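Local coordinates for glycosyltransferase (Streptomyces viridochromogenes, PDB 2IUY), which probably transfers a sugar from a nucleotide-sugar donor with retention of configuration, as a family GT4 enzyme of avilamycin A biosynthesis, at residues 36-41 / 149-154; 142-147 / 322-327; 253-258 / 274-279. All blocks are in the same frame, centred on the assembly; numbering follows the deposited sequence.

Contact 1: residues 36-41 / 149-154; sequences VANLMD and PARYRS
Arg-151 reaches out to Asp-41 with its chain extended from CG to NE and presents its NE and NH2 to the carboxylate. Arg-151 NH2 donates to Asp-41 OD1 at 2.9 Å, meeting the syn lone pair from 19° out of the guanidinium plane. Arg-151 NE makes a weak, strongly bent bond to Asp-41 OD2, also 2.9 Å long. The two planes lie 22° apart, but the carboxylate is displaced out of the guanidinium plane, so the bidentate bridge is skewed. Ala-37 CB, 4.0 Å from Arg-151 NE, lies over one guanidinium face near its rim. The selenomethionine Met-40 bends at chi3 (83°), which carries CE to 3.5 Å from Arg-151 NH2. One helical turn before Asp-41, Asn-38 meets the Tyr-152 side chain from the opposite direction. Asn-38 OD1 lies in the ring plane, 3.8 Å from Tyr-152 CE2, and its ND2 gives the Tyr-152 OH a straight but long, weak bond of 3.4 Å. The stronger polar partners lie elsewhere: Asp-148 N donates to Asn-38 OD1, and Tyr-152 OH is hydrogen-bonded to OE2 of Glu-260, a UDP-binding residue. Asp-41 OD2 also sits close to Asp-148 OD2, and Asp-41 OD1 is 3.1 Å from Ala-37 O, another acceptor. The positive charge of Arg-151 therefore probably offsets a locally electron-rich patch and favours ionised Asp-41 between helix 31-45 and the 149-151 turn.

Contact 2: residues 142-147 / 322-327; sequences VIPIPV and VTIAER
Ile-324, on one face of helix 321-336, pushes its branched side chain against the proline-rich segment 142-147. Its CG2 does most of the touching: it rests 3.6 Å from Pro-146 CB and 3.7 Å from Ile-143 CG2. The CD1 end turns instead to the Pro-144 ring, 4.0 Å from its CG. Ile-143 and Ile-324 run past each other in opposite directions, flank to flank. One helical turn on, Arg-327 lies alongside Ile-143, whose CD1 comes 4.1 Å from Arg-327 CB and whose CG2 lies over one guanidinium face. A bend at chi3 (69°) folds the Arg-327 chain round to the backbone of the segment. There NH2 makes a weak, bent bond to Val-142 O, 3.0 Å long, with the oxygen at the guanidinium edge, and also meets Pro-144 CD at 3.6 Å. Val-35 of helix 31-45 packs on Pro-146 as well, while Tyr-328 and Gln-331 touch Ile-143. The extended segment 142-147 belongs to the connection between the two parallel sheets, and helix 321-336 follows the second sheet in sequence yet packs beside helix 31-45 of the first domain. This return of the C-terminal helix beside the interdomain linker is characteristic of the GT-B fold.

Contact 3: residues 253-258 / 274-279; sequences PGATVV and GCLAEI
The carbonyl oxygen of Cys-275, a residue whose side chain presses on Gly-254, accepts two backbone bonds, from Glu-278 N at 2.9 Å and from Ile-279 N at 3.2 Å, two bonds on one oxygen that hold the chain in its turn through Ile-279. Cys-275 SG, set between the backbone N and the carbonyl carbon (chi1 75°), reaches the Gly-254 backbone and lies 3.2 Å from its C, a tight approach. Cys-275 CB packs on Pro-253 O, which accepts a hydrogen bond from Ser-127 OG. The methyl of Ala-255 touches both SG of Cys-275 and Leu-276, with CB 3.5 Å from Leu-276 CD2. That same CD2 reaches on to Val-258 CG2 at 3.7 Å. Ile-279, crossing Val-258 at a slant, brings CD1 to 3.7 Å from Val-258 CB and to 3.4 Å from Gly-254 O. Trp-319 of helix 308-319 packs against both Val-258 and Ile-279. Across the interface the segments meet through methyl groups, a thiol and backbone atoms, so the fit depends on shape rather than charge. The apolar packing lies behind helix 256-263, on which Thr-256 and Val-257 bind UDP, and leaves their side chains outside this contact.

Overall arrangement
Segment 142-147 joins the three contacts. Its C-terminal end, Pro-146 and Val-147, meets contact 1, where Val-147 CG2 lies 3.4 Å from Tyr-152 CE2 and Pro-146 O lies 3.4 Å from Asn-38 CB. In its middle, Ile-145 CD1 packs 3.3 Å from Gly-254 C of contact 3. The centres of contacts 1 and 2 are 12 Å apart, those of contacts 2 and 3 14 Å. Contacts 1 and 3 do not touch, their nearest atoms being about 5 Å apart. Both border the UDP site: contact 3 holds Thr-256 and Val-257, whereas contact 1 reaches Glu-260 through Tyr-152. The Pro-146 side chain of contact 2 lies about 7 Å from that of Thr-256.

Contact 1: residues 36-41 / 149-154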
ATOM      1  N   VAL A  36      -6.392  -3.388  -2.295  1.00  7.08           N
ATOM      2  CA  VAL A  36      -7.674  -3.829  -2.874  1.00  5.99           C
ATOM      3  C   VAL A  36      -8.472  -4.670  -1.863  1.00  7.55           C
ATOM      4  O   VAL A  36      -9.667  -4.535  -1.771  1.00  7.92           O
ATOM      5  CB  VAL A  36      -7.424  -4.612  -4.205  1.00  6.72           C
ATOM      6  CG1 VAL A  36      -8.728  -5.105  -4.808  1.00  5.29           C
ATOM      7  CG2 VAL A  36      -6.696  -3.708  -5.227  1.00  5.39           C
ATOM      8  N   ALA A  37      -7.775  -5.544  -1.108  1.00  8.01           N
ATOM      9  CA  ALA A  37      -8.368  -6.340  -0.046  1.00  7.13           C
ATOM     10  C   ALA A  37      -9.031  -5.453   1.037  1.00  7.70           C
ATOM     11  O   ALA A  37     -10.167  -5.698   1.423  1.00  7.58           O
ATOM     12  CB  ALA A  37      -7.299  -7.282   0.572  1.00  5.71           C
ATOM     13  N   ASN A  38      -8.316  -4.431   1.488  1.00  7.25           N
ATOM     14  CA  ASN A  38      -8.753  -3.561   2.540  1.00  8.98           C
ATOM     15  C   ASN A  38      -9.900  -2.653   2.055  1.00  9.72           C
ATOM     16  O   ASN A  38     -10.902  -2.427   2.790  1.00  9.24           O
ATOM     17  CB  ASN A  38      -7.567  -2.684   3.062  1.00  8.25           C
ATOM     18  CG  ASN A  38      -6.622  -3.461   3.967  1.00 10.11           C
ATOM     19  OD1 ASN A  38      -7.030  -4.011   5.007  1.00  7.42           O
ATOM     20  ND2 ASN A  38      -5.340  -3.458   3.613  1.00  7.38           N
ATOM     21  N   LEU A  39      -9.740  -2.151   0.836  1.00  9.09           N
ATOM     22  CA  LEU A  39     -10.807  -1.414   0.126  1.00  9.86           C
ATOM     23  C   LEU A  39     -12.092  -2.238  -0.001  1.00 10.88           C
ATOM     24  O   LEU A  39     -13.191  -1.775   0.326  1.00 10.81           O
ATOM     25  CB  LEU A  39     -10.338  -0.899  -1.264  1.00  9.17           C
ATOM     26  CG  LEU A  39     -11.449  -0.122  -2.023  1.00  9.55           C
ATOM     27  CD1 LEU A  39     -12.071   1.008  -1.147  1.00  6.02           C
ATOM     28  CD2 LEU A  39     -11.045   0.429  -3.360  1.00  6.71           C
HETATM   29  N   MSE A  40     -11.927  -3.447  -0.500  1.00 11.83           N
HETATM   30  CA  MSE A  40     -13.017  -4.370  -0.730  1.00 14.19           C
HETATM   31  C   MSE A  40     -13.822  -4.656   0.556  1.00 12.56           C
HETATM   32  O   MSE A  40     -15.036  -4.778   0.517  1.00 12.89           O
HETATM   33  CB  MSE A  40     -12.395  -5.652  -1.276  1.00 13.43           C
HETATM   34  CG  MSE A  40     -13.285  -6.848  -1.301  1.00 16.54           C
HETATM   35 SE   MSE A  40     -12.203  -8.342  -1.972  1.00 23.41          SE
HETATM   36  CE  MSE A  40     -11.322  -8.873  -0.278  1.00 21.78           C
ATOM     37  N   ASP A  41     -13.115  -4.822   1.679  1.00 12.69           N
ATOM     38  CA  ASP A  41     -13.735  -5.099   2.984  1.00 11.12           C
ATOM     39  C   ASP A  41     -14.613  -3.915   3.358  1.00  9.79           C
ATOM     40  O   ASP A  41     -15.732  -4.088   3.826  1.00 10.14           O
ATOM     41  CB  ASP A  41     -12.669  -5.242   4.071  1.00 10.59           C
ATOM     42  CG  ASP A  41     -11.903  -6.541   3.987  1.00 11.96           C
ATOM     43  OD1 ASP A  41     -12.186  -7.375   3.089  1.00 12.27           O
ATOM     44  OD2 ASP A  41     -10.992  -6.702   4.835  1.00 11.11           O
ATOM     45  N   PRO A 149      -8.747  -3.001  10.225  1.00  8.73           N
ATOM     46  CA  PRO A 149      -8.158  -3.513  11.447  1.00 10.07           C
ATOM     47  C   PRO A 149      -8.392  -4.999  11.662  1.00 11.32           C
ATOM     48  O   PRO A 149      -7.512  -5.642  12.256  1.00 11.93           O
ATOM     49  CB  PRO A 149      -8.806  -2.684  12.565  1.00 10.23           C
ATOM     50  CG  PRO A 149      -9.443  -1.482  11.870  1.00  9.98           C
ATOM     51  CD  PRO A 149      -9.613  -1.825  10.433  1.00  8.01           C
ATOM     52  N   ALA A 150      -9.512  -5.549  11.174  1.00 12.01           N
ATOM     53  CA  ALA A 150      -9.806  -6.993  11.322  1.00 12.50           C
ATOM     54  C   ALA A 150      -8.747  -7.844  10.654  1.00 12.76           C
ATOM     55  O   ALA A 150      -8.565  -8.985  11.006  1.00 14.25           O
ATOM     56  CB  ALA A 150     -11.232  -7.368  10.770  1.00 12.53           C
ATOM     57  N   ARG A 151      -8.051  -7.303   9.669  1.00 13.37           N
ATOM     58  CA  ARG A 151      -7.016  -8.065   8.965  1.00 13.12           C
ATOM     59  C   ARG A 151      -5.685  -8.039   9.709  1.00 12.73           C
ATOM     60  O   ARG A 151      -4.747  -8.733   9.297  1.00 12.81           O
ATOM     61  CB  ARG A 151      -6.814  -7.547   7.532  1.00 13.12           C
ATOM     62  CG  ARG A 151      -7.932  -7.944   6.564  1.00 14.90           C
ATOM     63  CD  ARG A 151      -7.494  -7.985   5.090  1.00 15.48           C
ATOM     64  NE  ARG A 151      -8.656  -8.254   4.223  1.00 19.73           N
ATOM     65  CZ  ARG A 151      -9.062  -9.446   3.755  1.00 20.10           C
ATOM     66  NH1 ARG A 151      -8.412 -10.567   4.035  1.00 20.29           N
ATOM     67  NH2 ARG A 151     -10.161  -9.517   2.993  1.00 18.18           N
ATOM     68  N   TYR A 152      -5.591  -7.211  10.751  1.00 11.14           N
ATOM     69  CA  TYR A 152      -4.335  -7.006  11.479  1.00 12.23           C
ATOM     70  C   TYR A 152      -4.478  -7.398  12.939  1.00 12.97           C
ATOM     71  O   TYR A 152      -5.606  -7.593  13.451  1.00 11.12           O
ATOM     72  CB  TYR A 152      -3.789  -5.563  11.301  1.00 12.22           C
ATOM     73  CG  TYR A 152      -3.537  -5.316   9.819  1.00 12.18           C
ATOM     74  CD1 TYR A 152      -2.304  -5.636   9.216  1.00 13.48           C
ATOM     75  CD2 TYR A 152      -4.576  -4.864   9.000  1.00 11.62           C
ATOM     76  CE1 TYR A 152      -2.125  -5.472   7.832  1.00 13.22           C
ATOM     77  CE2 TYR A 152      -4.399  -4.709   7.640  1.00 13.86           C
ATOM     78  CZ  TYR A 152      -3.193  -5.004   7.072  1.00 13.38           C
ATOM     79  OH  TYR A 152      -3.106  -4.818   5.716  1.00 18.88           O
ATOM     80  N   ARG A 153      -3.329  -7.522  13.598  1.00 13.70           N
ATOM     81  CA  ARG A 153      -3.321  -7.827  15.009  1.00 13.88           C
ATOM     82  C   ARG A 153      -3.870  -6.639  15.797  1.00 13.35           C
ATOM     83  O   ARG A 153      -3.565  -5.462  15.514  1.00 14.01           O
ATOM     84  CB  ARG A 153      -1.925  -8.207  15.502  1.00 14.32           C
ATOM     85  CG  ARG A 153      -1.313  -9.424  14.876  1.00 14.97           C
ATOM     86  CD  ARG A 153      -1.934 -10.749  15.332  1.00 19.86           C
ATOM     87  NE  ARG A 153      -1.289 -11.857  14.621  1.00 17.15           N
ATOM     88  CZ  ARG A 153      -1.894 -12.674  13.761  1.00 21.83           C
ATOM     89  NH1 ARG A 153      -3.204 -12.576  13.526  1.00 22.19           N
ATOM     90  NH2 ARG A 153      -1.189 -13.648  13.168  1.00 23.23           N
ATOM     91  N   SER A 154      -4.643  -6.985  16.809  1.00 12.01           N
ATOM     92  CA  SER A 154      -5.357  -6.055  17.615  1.00 11.45           C
ATOM     93  C   SER A 154      -4.689  -5.921  18.964  1.00 11.04           C
ATOM     94  O   SER A 154      -3.795  -6.702  19.317  1.00 12.34           O
ATOM     95  CB  SER A 154      -6.791  -6.562  17.782  1.00 11.97           C
ATOM     96  OG  SER A 154      -6.785  -7.685  18.646  1.00 10.19           O
TER

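Contact 2: residues 142-147 / 322-327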
ATOM      1  N   VAL A 142      -7.900  13.091  -3.444  1.00  7.21           N
ATOM      2  CA  VAL A 142      -6.809  12.462  -2.784  1.00  7.60           C
ATOM      3  C   VAL A 142      -7.427  11.620  -1.674  1.00  7.45           C
ATOM      4  O   VAL A 142      -8.145  12.139  -0.798  1.00  6.63           O
ATOM      5  CB  VAL A 142      -5.795  13.495  -2.254  1.00  6.90           C
ATOM      6  CG1 VAL A 142      -4.844  12.831  -1.313  1.00  9.17           C
ATOM      7  CG2 VAL A 142      -5.029  14.122  -3.415  1.00  6.72           C
ATOM      8  N   ILE A 143      -7.208  10.309  -1.761  1.00  6.90           N
ATOM      9  CA  ILE A 143      -7.820   9.398  -0.820  1.00  7.58           C
ATOM     10  C   ILE A 143      -6.747   8.399  -0.443  1.00  6.82           C
ATOM     11  O   ILE A 143      -6.317   7.644  -1.289  1.00  8.59           O
ATOM     12  CB  ILE A 143      -9.122   8.670  -1.382  1.00  7.86           C
ATOM     13  CG1 ILE A 143     -10.230   9.654  -1.791  1.00  7.16           C
ATOM     14  CG2 ILE A 143      -9.677   7.753  -0.335  1.00  8.11           C
ATOM     15  CD1 ILE A 143     -11.415   8.963  -2.521  1.00  7.51           C
ATOM     16  N   PRO A 144      -6.275   8.426   0.820  1.00  6.73           N
ATOM     17  CA  PRO A 144      -5.104   7.608   1.177  1.00  5.47           C
ATOM     18  C   PRO A 144      -5.438   6.129   1.260  1.00  6.03           C
ATOM     19  O   PRO A 144      -6.643   5.747   1.148  1.00  6.03           O
ATOM     20  CB  PRO A 144      -4.678   8.217   2.532  1.00  7.38           C
ATOM     21  CG  PRO A 144      -5.958   8.712   3.138  1.00  4.51           C
ATOM     22  CD  PRO A 144      -6.733   9.261   1.961  1.00  5.68           C
ATOM     23  N   ILE A 145      -4.396   5.293   1.406  1.00  6.11           N
ATOM     24  CA  ILE A 145      -4.552   3.831   1.485  1.00  5.31           C
ATOM     25  C   ILE A 145      -5.330   3.436   2.746  1.00  5.32           C
ATOM     26  O   ILE A 145      -5.024   3.919   3.852  1.00  5.51           O
ATOM     27  CB  ILE A 145      -3.204   3.100   1.404  1.00  5.26           C
ATOM     28  CG1 ILE A 145      -2.535   3.308   0.016  1.00  6.84           C
ATOM     29  CG2 ILE A 145      -3.349   1.661   1.765  1.00  3.83           C
ATOM     30  CD1 ILE A 145      -1.061   2.875   0.022  1.00  5.71           C
ATOM     31  N   PRO A 146      -6.372   2.591   2.566  1.00  5.27           N
ATOM     32  CA  PRO A 146      -7.195   2.098   3.660  1.00  5.67           C
ATOM     33  C   PRO A 146      -6.569   0.886   4.336  1.00  7.05           C
ATOM     34  O   PRO A 146      -5.758   0.168   3.738  1.00  5.49           O
ATOM     35  CB  PRO A 146      -8.481   1.650   2.940  1.00  5.89           C
ATOM     36  CG  PRO A 146      -8.046   1.182   1.616  1.00  5.95           C
ATOM     37  CD  PRO A 146      -6.850   2.095   1.258  1.00  4.27           C
ATOM     38  N   VAL A 147      -6.980   0.665   5.568  1.00  7.65           N
ATOM     39  CA  VAL A 147      -6.577  -0.489   6.284  1.00  8.38           C
ATOM     40  C   VAL A 147      -7.807  -1.004   7.077  1.00  8.96           C
ATOM     41  O   VAL A 147      -8.523  -0.224   7.700  1.00  8.75           O
ATOM     42  CB  VAL A 147      -5.294  -0.140   7.126  1.00  9.29           C
ATOM     43  CG1 VAL A 147      -5.547   0.752   8.361  1.00  7.60           C
ATOM     44  CG2 VAL A 147      -4.501  -1.316   7.344  1.00 11.69           C
ATOM     45  N   VAL A 322     -13.622   1.603   6.395  1.00 10.12           N
ATOM     46  CA  VAL A 322     -15.012   2.031   6.150  1.00 10.63           C
ATOM     47  C   VAL A 322     -15.042   3.511   5.815  1.00 10.39           C
ATOM     48  O   VAL A 322     -15.781   3.936   4.904  1.00  9.94           O
ATOM     49  CB  VAL A 322     -15.977   1.672   7.382  1.00  9.92           C
ATOM     50  CG1 VAL A 322     -17.320   2.400   7.297  1.00 11.03           C
ATOM     51  CG2 VAL A 322     -16.213   0.151   7.487  1.00  8.17           C
ATOM     52  N   THR A 323     -14.243   4.292   6.544  1.00 10.62           N
ATOM     53  CA  THR A 323     -14.091   5.713   6.240  1.00 12.44           C
ATOM     54  C   THR A 323     -13.558   5.960   4.818  1.00 11.04           C
ATOM     55  O   THR A 323     -14.047   6.846   4.124  1.00  9.93           O
ATOM     56  CB  THR A 323     -13.257   6.567   7.309  1.00 12.93           C
ATOM     57  OG1 THR A 323     -13.394   7.966   6.986  1.00 17.05           O
ATOM     58  CG2 THR A 323     -11.787   6.320   7.213  1.00 15.34           C
ATOM     59  N   ILE A 324     -12.539   5.199   4.425  1.00 10.48           N
ATOM     60  CA  ILE A 324     -11.950   5.321   3.087  1.00  9.72           C
ATOM     61  C   ILE A 324     -12.890   4.779   2.013  1.00  9.00           C
ATOM     62  O   ILE A 324     -13.062   5.401   0.985  1.00  8.16           O
ATOM     63  CB  ILE A 324     -10.619   4.567   2.986  1.00  9.73           C
ATOM     64  CG1 ILE A 324      -9.590   5.202   3.940  1.00 10.22           C
ATOM     65  CG2 ILE A 324     -10.100   4.538   1.492  1.00  8.00           C
ATOM     66  CD1 ILE A 324      -9.433   6.743   3.749  1.00  8.57           C
ATOM     67  N   ALA A 325     -13.517   3.631   2.276  1.00  8.49           N
ATOM     68  CA  ALA A 325     -14.516   3.126   1.337  1.00  9.05           C
ATOM     69  C   ALA A 325     -15.653   4.131   1.098  1.00  9.26           C
ATOM     70  O   ALA A 325     -16.121   4.269  -0.012  1.00  8.24           O
ATOM     71  CB  ALA A 325     -15.062   1.757   1.777  1.00  8.52           C
ATOM     72  N   GLU A 326     -16.129   4.799   2.139  1.00 10.50           N
ATOM     73  CA  GLU A 326     -17.239   5.734   1.953  1.00 12.99           C
ATOM     74  C   GLU A 326     -16.772   6.962   1.195  1.00 10.13           C
ATOM     75  O   GLU A 326     -17.479   7.484   0.387  1.00 10.04           O
ATOM     76  CB  GLU A 326     -18.005   6.027   3.281  1.00 14.36           C
ATOM     77  CG  GLU A 326     -17.339   6.930   4.297  1.00 19.55           C
ATOM     78  CD  GLU A 326     -18.078   6.959   5.669  1.00 20.10           C
ATOM     79  OE1 GLU A 326     -19.141   6.279   5.797  1.00 27.80           O
ATOM     80  OE2 GLU A 326     -17.570   7.635   6.614  1.00 27.66           O
ATOM     81  N   ARG A 327     -15.520   7.357   1.370  1.00 10.48           N
ATOM     82  CA  ARG A 327     -14.915   8.365   0.500  1.00 10.40           C
ATOM     83  C   ARG A 327     -14.895   7.990  -0.980  1.00 10.19           C
ATOM     84  O   ARG A 327     -15.267   8.804  -1.834  1.00  9.92           O
ATOM     85  CB  ARG A 327     -13.510   8.795   1.007  1.00 10.56           C
ATOM     86  CG  ARG A 327     -13.665   9.684   2.235  1.00 14.94           C
ATOM     87  CD  ARG A 327     -12.378   9.835   2.947  1.00 21.68           C
ATOM     88  NE  ARG A 327     -11.399  10.627   2.175  1.00 20.07           N
ATOM     89  CZ  ARG A 327     -10.235  11.028   2.686  1.00 19.97           C
ATOM     90  NH1 ARG A 327      -9.931  10.728   3.963  1.00 17.64           N
ATOM     91  NH2 ARG A 327      -9.397  11.748   1.942  1.00 18.44           N
TER

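Contact 3: residues 253-258 / 274-279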
ATOM      1  N   PRO A 253       4.064   6.774  -3.723  1.00  9.45           N
ATOM      2  CA  PRO A 253       2.626   7.130  -3.875  1.00  9.92           C
ATOM      3  C   PRO A 253       1.732   7.132  -2.625  1.00  9.32           C
ATOM      4  O   PRO A 253       1.006   8.145  -2.393  1.00  8.84           O
ATOM      5  CB  PRO A 253       2.098   6.138  -4.929  1.00 10.04           C
ATOM      6  CG  PRO A 253       3.313   5.549  -5.575  1.00 10.53           C
ATOM      7  CD  PRO A 253       4.476   5.695  -4.634  1.00 10.58           C
ATOM      8  N   GLY A 254       1.800   6.045  -1.836  1.00  8.53           N
ATOM      9  CA  GLY A 254       0.913   5.840  -0.718  1.00  9.46           C
ATOM     10  C   GLY A 254       1.430   5.038   0.471  1.00 10.43           C
ATOM     11  O   GLY A 254       0.888   5.177   1.591  1.00 10.24           O
ATOM     12  N   ALA A 255       2.457   4.206   0.259  1.00  9.80           N
ATOM     13  CA  ALA A 255       3.166   3.522   1.354  1.00  9.56           C
ATOM     14  C   ALA A 255       2.236   2.764   2.302  1.00  9.70           C
ATOM     15  O   ALA A 255       2.008   3.151   3.444  1.00  8.61           O
ATOM     16  CB  ALA A 255       4.069   4.489   2.145  1.00 10.07           C
ATOM     17  N   THR A 256       1.688   1.688   1.788  1.00 10.73           N
ATOM     18  CA  THR A 256       0.751   0.853   2.503  1.00 12.03           C
ATOM     19  C   THR A 256       1.339   0.394   3.862  1.00 11.79           C
ATOM     20  O   THR A 256       0.625   0.297   4.848  1.00 11.90           O
ATOM     21  CB  THR A 256       0.377  -0.367   1.594  1.00 12.57           C
ATOM     22  OG1 THR A 256      -0.738  -1.103   2.175  1.00 16.33           O
ATOM     23  CG2 THR A 256       1.576  -1.279   1.422  1.00 11.65           C
ATOM     24  N   VAL A 257       2.658   0.172   3.926  1.00 11.32           N
ATOM     25  CA  VAL A 257       3.284  -0.330   5.174  1.00 10.29           C
ATOM     26  C   VAL A 257       3.070   0.620   6.354  1.00  9.22           C
ATOM     27  O   VAL A 257       3.066   0.180   7.480  1.00  8.40           O
ATOM     28  CB  VAL A 257       4.826  -0.612   5.016  1.00 11.03           C
ATOM     29  CG1 VAL A 257       5.665   0.713   5.068  1.00  8.27           C
ATOM     30  CG2 VAL A 257       5.297  -1.655   6.047  1.00 12.43           C
ATOM     31  N   VAL A 258       2.871   1.913   6.079  1.00  7.70           N
ATOM     32  CA  VAL A 258       2.641   2.902   7.143  1.00  6.85           C
ATOM     33  C   VAL A 258       1.318   2.619   7.900  1.00  6.02           C
ATOM     34  O   VAL A 258       1.294   2.548   9.148  1.00  5.05           O
ATOM     35  CB  VAL A 258       2.671   4.372   6.602  1.00  6.32           C
ATOM     36  CG1 VAL A 258       2.295   5.427   7.724  1.00  7.73           C
ATOM     37  CG2 VAL A 258       4.042   4.740   6.052  1.00  6.11           C
ATOM     38  N   GLY A 274       7.641  11.734  -0.988  1.00  9.94           N
ATOM     39  CA  GLY A 274       6.304  11.492  -1.549  1.00  9.32           C
ATOM     40  C   GLY A 274       5.234  11.588  -0.471  1.00  8.76           C
ATOM     41  O   GLY A 274       5.243  12.489   0.328  1.00  8.44           O
ATOM     42  N   CYS A 275       4.392  10.577  -0.388  1.00  9.20           N
ATOM     43  CA  CYS A 275       3.307  10.524   0.611  1.00  8.54           C
ATOM     44  C   CYS A 275       3.804  10.482   2.064  1.00  9.06           C
ATOM     45  O   CYS A 275       3.060  10.812   2.996  1.00 10.02           O
ATOM     46  CB  CYS A 275       2.450   9.290   0.333  1.00  6.65           C
ATOM     47  SG  CYS A 275       3.205   7.707   0.817  1.00  8.73           S
ATOM     48  N   LEU A 276       5.045  10.048   2.284  1.00  9.05           N
ATOM     49  CA  LEU A 276       5.531   9.902   3.662  1.00  8.91           C
ATOM     50  C   LEU A 276       5.470  11.179   4.512  1.00  8.86           C
ATOM     51  O   LEU A 276       5.128  11.138   5.703  1.00  9.16           O
ATOM     52  CB  LEU A 276       6.921   9.282   3.677  1.00  7.71           C
ATOM     53  CG  LEU A 276       6.928   7.894   3.001  1.00  8.15           C
ATOM     54  CD1 LEU A 276       8.379   7.417   2.881  1.00  9.15           C
ATOM     55  CD2 LEU A 276       6.081   6.851   3.781  1.00  9.26           C
ATOM     56  N   ALA A 277       5.800  12.311   3.906  1.00  9.45           N
ATOM     57  CA  ALA A 277       5.661  13.613   4.578  1.00  9.36           C
ATOM     58  C   ALA A 277       4.242  13.827   5.179  1.00  9.15           C
ATOM     59  O   ALA A 277       4.079  14.515   6.187  1.00  8.81           O
ATOM     60  CB  ALA A 277       6.043  14.757   3.587  1.00  9.48           C
ATOM     61  N   GLU A 278       3.242  13.236   4.546  1.00  9.10           N
ATOM     62  CA  GLU A 278       1.811  13.464   4.861  1.00  9.95           C
ATOM     63  C   GLU A 278       1.287  12.527   5.934  1.00  9.85           C
ATOM     64  O   GLU A 278       0.441  12.920   6.757  1.00  9.67           O
ATOM     65  CB  GLU A 278       0.955  13.327   3.574  1.00  9.66           C
ATOM     66  CG  GLU A 278       1.102  14.533   2.576  1.00 10.72           C
ATOM     67  CD  GLU A 278       0.565  14.209   1.169  1.00 10.08           C
ATOM     68  OE1 GLU A 278      -0.604  13.812   1.045  1.00  9.36           O
ATOM     69  OE2 GLU A 278       1.324  14.308   0.191  1.00  8.40           O
ATOM     70  N   ILE A 279       1.804  11.295   5.936  1.00  9.20           N
ATOM     71  CA  ILE A 279       1.238  10.245   6.782  1.00  8.69           C
ATOM     72  C   ILE A 279       2.084   9.803   7.944  1.00  8.89           C
ATOM     73  O   ILE A 279       1.543   9.431   8.972  1.00  8.74           O
ATOM     74  CB  ILE A 279       0.747   8.998   5.956  1.00  9.60           C
ATOM     75  CG1 ILE A 279       1.883   8.353   5.108  1.00  9.59           C
ATOM     76  CG2 ILE A 279      -0.363   9.415   5.019  1.00  7.42           C
ATOM     77  CD1 ILE A 279       1.373   7.022   4.421  1.00  5.84           C
TER